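Local coordinates for alkylhalidase CmlS (Streptomyces venezuelae, PDB 3I3L), which probably carries out an FAD-dependent halogenation in chloramphenicol biosynthesis, with its flavin joined covalently to the protein, at residues V49-R54 with I143-E148; T149-V154 with L164-G169. One frame throughout, in Å; residues are numbered along the deposited sequence.

Contacts 1 and 2 follow one another along the chain, their centres about 11 Å apart, and together illustrate how a Rossmann-type FAD-binding domain encloses the adenosine half of its cofactor. Contact 1 adds a parallel edge strand to the Rossmann-type sheet and supplies groups for the ribose; contact 2, the hairpin that follows directly, supplies the partner of the adenine edge. The two are joined by a probable hydrogen bond from Thr149 N to Glu53 O, 2.9 Å long. Side chains fill the seam as well: Tyr52 CB meets Val151 CG2 at 3.6 Å, and Arg54 CB meets Pro150 CB at 3.5 Å. The flavin ring, which carries the covalent bond to Asp297, is at the far end of the cofactor.

Contact 1 of 2, residues V49-R54 with I143-E148; sequences VTIYER and ITVHEE. With FAD (flavin-adenine dinucleotide), chain B.
Ile51 and Val145 sit side by side on adjacent parallel strands of the Rossmann-type FAD-binding fold, where strand 144-146 forms an edge of the sheet beside strand 48-52. The backbones are stitched by Ile51 N to Thr144 O (2.9 Å), His146 N to Ile51 O (2.8 Å) and Glu53 N to His146 O, whereas the link from Thr144 N to Val49 O is weak.

The face bearing Ile51 and Val145 is the tightly packed one. Ile51 holds CG1 beside its backbone N (chi1 -58°), and its extended chain brings CD1 up to two methyls of the neighbouring segment, Ile143 CG2 at 4.0 Å and Val145 CG2 at 4.2 Å; Leu135 of helix 127-140 packs on both Ile51 and Val145.

On the opposite face the loose, solvent side is the end at Thr50 and Thr144, which run alongside each other; a water there donates to Val49 O and accepts from Thr144 OG1. Further along, this face closes up: His146 CD2 comes to 3.4 Å from CE1 of the buried Tyr52, the rings inclined at 41° in an oblique pair.

Beyond the strand, Glu53 illustrates the familiar acidic residue after the second strand of such folds. Its chain bends at chi2 (57°), turning the carboxylate to the ribose. OE1 accepts from FAD O3B at 2.9 Å and also from Gly31 N, while OE2 accepts from Ser55 N and lies against O2B, at a separation so short that its detail is doubtful. Arg54 NE gives a further hydrogen bond to O2B at 3.2 Å, and FAD C8A lies 3.5 Å above the guanidinium plane, over its centre.

Contact 2 of 2, residues T149-V154 with L164-G169; sequences TPVTDV and LTVRRG. With FAD (flavin-adenine dinucleotide), chain B.
Thr165 O is gripped by two backbone amides, Thr152 N at 2.7 Å and Asp153 N at 3.1 Å, the signature of a classic beta bulge in the antiparallel hairpin of strands 151-155 and 162-168. Both donors are tilted out of the carbonyl plane, by 21° and 24°. Pairing resumes past the bulge, with Thr165 N donating to Asp153 O at 2.7 Å from above that carbonyl's plane.

On one face, Val151 CG1 reaches Leu164 CG, and CG2 of the same valine meets Val166 CG2 at 4.0 Å. The valine's chi1 of 172° spreads the two methyls toward these separate partners. Ile29 and Tyr52 of the Rossmann-type sheet cover this apolar side.

The other face is more polar and more exposed: a water donates to Asp153 OD2 and accepts from Thr165 OG1, while the bent side chain of Arg167 sets one face of its guanidinium against Thr152 OG1.

Because Val151 is in a non-hydrogen-bonded pair with Val166, the N and O of Val151 point away from strand 162-168, to the cofactor. The nearly straight bonds from Val151 N to FAD N1A (2.8 Å) and from FAD N6A to Val151 O (3.0 Å) match the acceptor and donor of adenine's Watson-Crick edge, so the base is read here by main-chain atoms of Val151, a pattern consistent with selection for its N1 acceptor and N6 donor.

Contact 1 of 2, residues V49-R54 with I143-E148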
loop_
_atom_site.group_PDB
_atom_site.type_symbol
_atom_site.label_atom_id
_atom_site.label_comp_id
_atom_site.label_asym_id
_atom_site.label_seq_id
_atom_site.Cartn_x
_atom_site.Cartn_y
_atom_site.Cartn_z
ATOM N N VAL A 49 20.855 16.782 -1.797
ATOM C CA VAL A 49 19.820 16.301 -2.723
ATOM C C VAL A 49 19.586 17.246 -3.894
ATOM O O VAL A 49 19.468 18.460 -3.708
ATOM C CB VAL A 49 18.482 16.025 -1.994
ATOM C CG1 VAL A 49 17.448 15.608 -2.983
ATOM C CG2 VAL A 49 18.662 14.930 -0.907
ATOM N N THR A 50 19.470 16.681 -5.095
ATOM C CA THR A 50 18.924 17.424 -6.233
ATOM C C THR A 50 17.692 16.713 -6.880
ATOM O O THR A 50 17.762 15.559 -7.191
ATOM C CB THR A 50 20.038 17.756 -7.253
ATOM O OG1 THR A 50 21.028 18.599 -6.603
ATOM C CG2 THR A 50 19.468 18.494 -8.449
ATOM N N ILE A 51 16.593 17.440 -7.094
ATOM C CA ILE A 51 15.412 16.869 -7.702
ATOM C C ILE A 51 15.173 17.467 -9.076
ATOM O O ILE A 51 14.991 18.699 -9.193
ATOM C CB ILE A 51 14.146 17.129 -6.845
ATOM C CG1 ILE A 51 14.323 16.556 -5.424
ATOM C CG2 ILE A 51 12.960 16.563 -7.558
ATOM C CD1 ILE A 51 13.197 16.925 -4.439
ATOM N N TYR A 52 15.115 16.596 -10.095
ATOM C CA TYR A 52 14.820 16.959 -11.476
ATOM C C TYR A 52 13.401 16.521 -11.850
ATOM O O TYR A 52 13.112 15.332 -11.853
ATOM C CB TYR A 52 15.795 16.259 -12.414
ATOM C CG TYR A 52 17.254 16.564 -12.125
ATOM C CD1 TYR A 52 17.877 17.706 -12.671
ATOM C CD2 TYR A 52 18.004 15.733 -11.319
ATOM C CE1 TYR A 52 19.198 18.020 -12.417
ATOM C CE2 TYR A 52 19.343 16.029 -11.030
ATOM C CZ TYR A 52 19.928 17.189 -11.592
ATOM O OH TYR A 52 21.203 17.516 -11.329
ATOM N N GLU A 53 12.505 17.493 -12.089
ATOM C CA GLU A 53 11.128 17.256 -12.465
ATOM C C GLU A 53 10.887 17.801 -13.870
ATOM O O GLU A 53 11.186 18.981 -14.141
ATOM C CB GLU A 53 10.211 17.939 -11.443
ATOM C CG GLU A 53 8.736 18.092 -11.875
ATOM C CD GLU A 53 8.069 16.761 -12.223
ATOM O OE1 GLU A 53 8.075 15.866 -11.360
ATOM O OE2 GLU A 53 7.558 16.598 -13.356
ATOM N N ARG A 54 10.381 16.967 -14.783
ATOM C CA ARG A 54 10.235 17.436 -16.201
ATOM C C ARG A 54 9.117 18.478 -16.378
ATOM O O ARG A 54 9.111 19.240 -17.360
ATOM C CB ARG A 54 9.942 16.259 -17.140
ATOM C CG ARG A 54 8.640 15.516 -16.768
ATOM C CD ARG A 54 8.331 14.368 -17.703
ATOM N NE ARG A 54 7.019 13.759 -17.356
ATOM C CZ ARG A 54 6.567 12.610 -17.864
ATOM N NH1 ARG A 54 7.331 11.917 -18.743
ATOM N NH2 ARG A 54 5.371 12.127 -17.471
ATOM N N ILE A 143 16.978 22.185 -0.469
ATOM C CA ILE A 143 17.078 21.150 -1.497
ATOM C C ILE A 143 16.979 21.811 -2.820
ATOM O O ILE A 143 16.082 22.634 -3.042
ATOM C CB ILE A 143 15.930 20.052 -1.383
ATOM C CG1 ILE A 143 16.129 19.201 -0.114
ATOM C CG2 ILE A 143 15.930 19.216 -2.591
ATOM C CD1 ILE A 143 14.770 18.607 0.534
ATOM N N THR A 144 17.879 21.433 -3.725
ATOM C CA THR A 144 17.885 21.984 -5.077
ATOM C C THR A 144 16.804 21.342 -5.934
ATOM O O THR A 144 16.753 20.102 -6.048
ATOM C CB THR A 144 19.286 21.701 -5.754
ATOM O OG1 THR A 144 20.327 22.180 -4.898
ATOM C CG2 THR A 144 19.388 22.383 -7.151
ATOM N N VAL A 145 15.958 22.158 -6.554
ATOM C CA VAL A 145 14.875 21.616 -7.339
ATOM C C VAL A 145 14.892 22.268 -8.719
ATOM O O VAL A 145 14.852 23.477 -8.804
ATOM C CB VAL A 145 13.457 21.821 -6.642
ATOM C CG1 VAL A 145 12.312 21.515 -7.615
ATOM C CG2 VAL A 145 13.320 20.995 -5.360
ATOM N N HIS A 146 14.922 21.474 -9.783
ATOM C CA HIS A 146 14.790 21.970 -11.128
ATOM C C HIS A 146 13.499 21.455 -11.764
ATOM O O HIS A 146 13.421 20.293 -12.211
ATOM C CB HIS A 146 15.969 21.532 -12.009
ATOM C CG HIS A 146 17.324 21.855 -11.451
ATOM N ND1 HIS A 146 17.705 23.141 -11.129
ATOM C CD2 HIS A 146 18.409 21.067 -11.217
ATOM C CE1 HIS A 146 18.960 23.130 -10.703
ATOM N NE2 HIS A 146 19.411 21.886 -10.747
ATOM N N GLU A 147 12.505 22.338 -11.873
ATOM C CA GLU A 147 11.302 22.048 -12.616
ATOM C C GLU A 147 11.604 22.223 -14.091
ATOM O O GLU A 147 12.628 22.783 -14.444
ATOM C CB GLU A 147 10.146 22.949 -12.188
ATOM C CG GLU A 147 9.547 22.550 -10.848
ATOM C CD GLU A 147 8.451 23.452 -10.423
ATOM O OE1 GLU A 147 7.611 23.844 -11.271
ATOM O OE2 GLU A 147 8.395 23.775 -9.213
ATOM N N GLU A 148 10.722 21.707 -14.933
ATOM C CA GLU A 148 10.893 21.759 -16.384
ATOM C C GLU A 148 12.293 21.311 -16.816
ATOM O O GLU A 148 12.886 21.891 -17.725
ATOM C CB GLU A 148 10.587 23.163 -16.931
ATOM C CG GLU A 148 9.176 23.658 -16.600
ATOM C CD GLU A 148 8.871 25.060 -17.203
ATOM O OE1 GLU A 148 9.537 26.040 -16.832
ATOM O OE2 GLU A 148 7.963 25.171 -18.039
HETATM P PA FAD B . 4.010 10.244 -9.977
HETATM O O1A FAD B . 3.650 9.829 -11.385
HETATM O O2A FAD B . 2.903 10.781 -9.137
HETATM O O5B FAD B . 5.207 11.352 -10.073
HETATM C C5B FAD B . 6.299 11.150 -10.946
HETATM C C4B FAD B . 6.852 12.488 -11.488
HETATM O O4B FAD B . 8.023 12.183 -12.282
HETATM C C3B FAD B . 5.884 13.203 -12.400
HETATM O O3B FAD B . 5.592 14.464 -11.881
HETATM C C2B FAD B . 6.625 13.331 -13.740
HETATM O O2B FAD B . 6.479 14.608 -14.277
HETATM C C1B FAD B . 8.078 13.069 -13.375
HETATM N N9A FAD B . 8.934 12.469 -14.382
HETATM C C8A FAD B . 8.656 11.399 -15.179
HETATM N N7A FAD B . 9.735 11.141 -15.949
HETATM C C5A FAD B . 10.676 12.086 -15.719
HETATM C C6A FAD B . 11.937 12.292 -16.248
HETATM N N6A FAD B . 12.435 11.479 -17.162
HETATM N N1A FAD B . 12.678 13.332 -15.753
HETATM C C2A FAD B . 12.186 14.181 -14.793
HETATM N N3A FAD B . 10.948 13.955 -14.275
HETATM C C4A FAD B . 10.199 12.924 -14.726
HETATM N N1 FAD B . -3.026 6.420 -5.478
HETATM C C2 FAD B . -3.554 6.705 -4.230
HETATM O O2 FAD B . -2.779 6.751 -3.284
HETATM N N3 FAD B . -4.897 6.906 -4.052
HETATM C C4 FAD B . -5.761 6.833 -5.112
HETATM O O4 FAD B . -7.001 7.047 -4.920
HETATM C C4X FAD B . -5.245 6.513 -6.369
HETATM N N5 FAD B . -6.078 6.450 -7.453
HETATM C C5X FAD B . -5.545 6.239 -8.704
HETATM C C6 FAD B . -6.392 6.160 -9.819
HETATM C C7 FAD B . -5.862 5.870 -11.054
HETATM C C7M FAD B . -6.743 5.797 -12.278
HETATM C C8 FAD B . -4.484 5.719 -11.169
HETATM C C8M FAD B . -3.861 5.508 -12.490
HETATM C C9 FAD B . -3.630 5.751 -10.061
HETATM C C9A FAD B . -4.199 6.024 -8.827
HETATM N N10 FAD B . -3.348 6.115 -7.763
HETATM C C10 FAD B . -3.859 6.308 -6.535
HETATM C "C1'" FAD B . -1.930 5.732 -8.019
HETATM C "C2'" FAD B . -1.010 6.864 -7.630
HETATM O "O2'" FAD B . -1.469 8.007 -8.232
HETATM C "C3'" FAD B . 0.450 6.644 -7.924
HETATM O "O3'" FAD B . 0.897 5.499 -7.232
HETATM C "C4'" FAD B . 1.304 7.859 -7.433
HETATM O "O4'" FAD B . 1.056 9.011 -8.192
HETATM C "C5'" FAD B . 2.785 7.540 -7.594
HETATM O "O5'" FAD B . 3.567 8.584 -7.092
HETATM P P FAD B . 5.001 8.730 -7.738
HETATM O O1P FAD B . 5.661 7.370 -7.810
HETATM O O2P FAD B . 5.751 9.870 -7.058
HETATM O O3P FAD B . 4.747 9.027 -9.308
HETATM O O HOH W 1 21.022 20.544 -2.537
#

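Contact 2 of 2, residues T149-V154 with L164-G169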
loop_
_atom_site.group_PDB
_atom_site.type_symbol
_atom_site.label_atom_id
_atom_site.label_comp_id
_atom_site.label_asym_id
_atom_site.label_seq_id
_atom_site.Cartn_x
_atom_site.Cartn_y
_atom_site.Cartn_z
ATOM N N THR A 149 12.801 20.239 -16.199
ATOM C CA THR A 149 14.148 19.747 -16.473
ATOM C C THR A 149 14.054 18.209 -16.512
ATOM O O THR A 149 14.322 17.554 -15.503
ATOM C CB THR A 149 15.156 20.194 -15.347
ATOM O OG1 THR A 149 15.148 21.614 -15.198
ATOM C CG2 THR A 149 16.580 19.792 -15.669
ATOM N N PRO A 150 13.613 17.639 -17.648
ATOM C CA PRO A 150 13.489 16.221 -17.740
ATOM C C PRO A 150 14.852 15.521 -17.719
ATOM O O PRO A 150 15.819 16.037 -18.284
ATOM C CB PRO A 150 12.840 16.014 -19.127
ATOM C CG PRO A 150 13.092 17.248 -19.881
ATOM C CD PRO A 150 13.128 18.317 -18.874
ATOM N N VAL A 151 14.912 14.355 -17.092
ATOM C CA VAL A 151 16.120 13.520 -17.130
ATOM C C VAL A 151 16.024 12.595 -18.335
ATOM O O VAL A 151 15.170 11.718 -18.433
ATOM C CB VAL A 151 16.300 12.693 -15.901
ATOM C CG1 VAL A 151 17.469 11.703 -16.075
ATOM C CG2 VAL A 151 16.475 13.561 -14.662
ATOM N N THR A 152 16.945 12.797 -19.250
ATOM C CA THR A 152 16.865 12.299 -20.594
ATOM C C THR A 152 17.670 11.008 -20.735
ATOM O O THR A 152 17.464 10.229 -21.660
ATOM C CB THR A 152 17.446 13.449 -21.501
ATOM O OG1 THR A 152 16.329 14.169 -22.080
ATOM C CG2 THR A 152 18.397 12.932 -22.520
ATOM N N ASP A 153 18.587 10.770 -19.814
ATOM C CA ASP A 153 19.394 9.546 -19.864
ATOM C C ASP A 153 20.030 9.336 -18.509
ATOM O O ASP A 153 20.291 10.285 -17.810
ATOM C CB ASP A 153 20.493 9.589 -20.924
ATOM C CG ASP A 153 21.311 8.270 -20.971
ATOM O OD1 ASP A 153 20.839 7.292 -21.591
ATOM O OD2 ASP A 153 22.406 8.224 -20.375
ATOM N N VAL A 154 20.248 8.072 -18.150
ATOM C CA VAL A 154 20.747 7.699 -16.832
ATOM C C VAL A 154 21.787 6.629 -17.106
ATOM O O VAL A 154 21.466 5.572 -17.687
ATOM C CB VAL A 154 19.646 7.087 -15.911
ATOM C CG1 VAL A 154 20.235 6.656 -14.583
ATOM C CG2 VAL A 154 18.531 8.122 -15.667
ATOM N N LEU A 164 23.790 11.410 -15.095
ATOM C CA LEU A 164 22.507 11.716 -15.728
ATOM C C LEU A 164 22.642 12.702 -16.870
ATOM O O LEU A 164 23.417 13.650 -16.781
ATOM C CB LEU A 164 21.557 12.329 -14.682
ATOM C CG LEU A 164 20.757 11.341 -13.809
ATOM C CD1 LEU A 164 21.633 10.450 -13.091
ATOM C CD2 LEU A 164 19.948 12.139 -12.844
ATOM N N THR A 165 21.887 12.502 -17.934
ATOM C CA THR A 165 21.752 13.571 -18.905
ATOM C C THR A 165 20.423 14.224 -18.710
ATOM O O THR A 165 19.408 13.536 -18.590
ATOM C CB THR A 165 21.929 13.124 -20.340
ATOM O OG1 THR A 165 23.207 12.513 -20.471
ATOM C CG2 THR A 165 21.866 14.327 -21.289
ATOM N N VAL A 166 20.440 15.555 -18.698
ATOM C CA VAL A 166 19.298 16.432 -18.346
ATOM C C VAL A 166 19.102 17.510 -19.442
ATOM O O VAL A 166 20.091 18.049 -19.982
ATOM C CB VAL A 166 19.683 17.098 -17.008
ATOM C CG1 VAL A 166 19.386 18.524 -16.980
ATOM C CG2 VAL A 166 19.124 16.313 -15.823
ATOM N N ARG A 167 17.845 17.826 -19.784
ATOM C CA ARG A 167 17.574 18.901 -20.751
ATOM C C ARG A 167 17.281 20.194 -20.041
ATOM O O ARG A 167 16.191 20.364 -19.508
ATOM C CB ARG A 167 16.437 18.554 -21.713
ATOM C CG ARG A 167 16.914 18.152 -23.110
ATOM C CD ARG A 167 15.948 18.550 -24.270
ATOM N NE ARG A 167 14.519 18.290 -23.973
ATOM C CZ ARG A 167 13.836 17.173 -24.308
ATOM N NH1 ARG A 167 12.554 17.056 -23.966
ATOM N NH2 ARG A 167 14.421 16.163 -24.979
ATOM N N ARG A 168 18.270 21.088 -20.043
ATOM C CA ARG A 168 18.245 22.404 -19.373
ATOM C C ARG A 168 18.253 23.458 -20.473
ATOM O O ARG A 168 19.246 23.610 -21.193
ATOM C CB ARG A 168 19.503 22.577 -18.511
ATOM C CG ARG A 168 19.548 23.831 -17.639
ATOM C CD ARG A 168 20.928 23.991 -16.982
ATOM N NE ARG A 168 20.829 24.385 -15.564
ATOM C CZ ARG A 168 20.705 23.550 -14.516
ATOM N NH1 ARG A 168 20.648 22.225 -14.673
ATOM N NH2 ARG A 168 20.633 24.058 -13.286
ATOM N N GLY A 169 17.136 24.172 -20.601
ATOM C CA GLY A 169 16.888 24.990 -21.784
ATOM C C GLY A 169 16.575 24.056 -22.941
ATOM O O GLY A 169 15.616 23.284 -22.881
HETATM P PA FAD B . 4.010 10.244 -9.977
HETATM O O1A FAD B . 3.650 9.829 -11.385
HETATM O O2A FAD B . 2.903 10.781 -9.137
HETATM O O5B FAD B . 5.207 11.352 -10.073
HETATM C C5B FAD B . 6.299 11.150 -10.946
HETATM C C4B FAD B . 6.852 12.488 -11.488
HETATM O O4B FAD B . 8.023 12.183 -12.282
HETATM C C3B FAD B . 5.884 13.203 -12.400
HETATM O O3B FAD B . 5.592 14.464 -11.881
HETATM C C2B FAD B . 6.625 13.331 -13.740
HETATM O O2B FAD B . 6.479 14.608 -14.277
HETATM C C1B FAD B . 8.078 13.069 -13.375
HETATM N N9A FAD B . 8.934 12.469 -14.382
HETATM C C8A FAD B . 8.656 11.399 -15.179
HETATM N N7A FAD B . 9.735 11.141 -15.949
HETATM C C5A FAD B . 10.676 12.086 -15.719
HETATM C C6A FAD B . 11.937 12.292 -16.248
HETATM N N6A FAD B . 12.435 11.479 -17.162
HETATM N N1A FAD B . 12.678 13.332 -15.753
HETATM C C2A FAD B . 12.186 14.181 -14.793
HETATM N N3A FAD B . 10.948 13.955 -14.275
HETATM C C4A FAD B . 10.199 12.924 -14.726
HETATM N N1 FAD B . -3.026 6.420 -5.478
HETATM C C2 FAD B . -3.554 6.705 -4.230
HETATM O O2 FAD B . -2.779 6.751 -3.284
HETATM N N3 FAD B . -4.897 6.906 -4.052
HETATM C C4 FAD B . -5.761 6.833 -5.112
HETATM O O4 FAD B . -7.001 7.047 -4.920
HETATM C C4X FAD B . -5.245 6.513 -6.369
HETATM N N5 FAD B . -6.078 6.450 -7.453
HETATM C C5X FAD B . -5.545 6.239 -8.704
HETATM C C6 FAD B . -6.392 6.160 -9.819
HETATM C C7 FAD B . -5.862 5.870 -11.054
HETATM C C7M FAD B . -6.743 5.797 -12.278
HETATM C C8 FAD B . -4.484 5.719 -11.169
HETATM C C8M FAD B . -3.861 5.508 -12.490
HETATM C C9 FAD B . -3.630 5.751 -10.061
HETATM C C9A FAD B . -4.199 6.024 -8.827
HETATM N N10 FAD B . -3.348 6.115 -7.763
HETATM C C10 FAD B . -3.859 6.308 -6.535
HETATM C "C1'" FAD B . -1.930 5.732 -8.019
HETATM C "C2'" FAD B . -1.010 6.864 -7.630
HETATM O "O2'" FAD B . -1.469 8.007 -8.232
HETATM C "C3'" FAD B . 0.450 6.644 -7.924
HETATM O "O3'" FAD B . 0.897 5.499 -7.232
HETATM C "C4'" FAD B . 1.304 7.859 -7.433
HETATM O "O4'" FAD B . 1.056 9.011 -8.192
HETATM C "C5'" FAD B . 2.785 7.540 -7.594
HETATM O "O5'" FAD B . 3.567 8.584 -7.092
HETATM P P FAD B . 5.001 8.730 -7.738
HETATM O O1P FAD B . 5.661 7.370 -7.810
HETATM O O2P FAD B . 5.751 9.870 -7.058
HETATM O O3P FAD B . 4.747 9.027 -9.308
HETATM O O HOH W 2 23.972 10.067 -19.069
#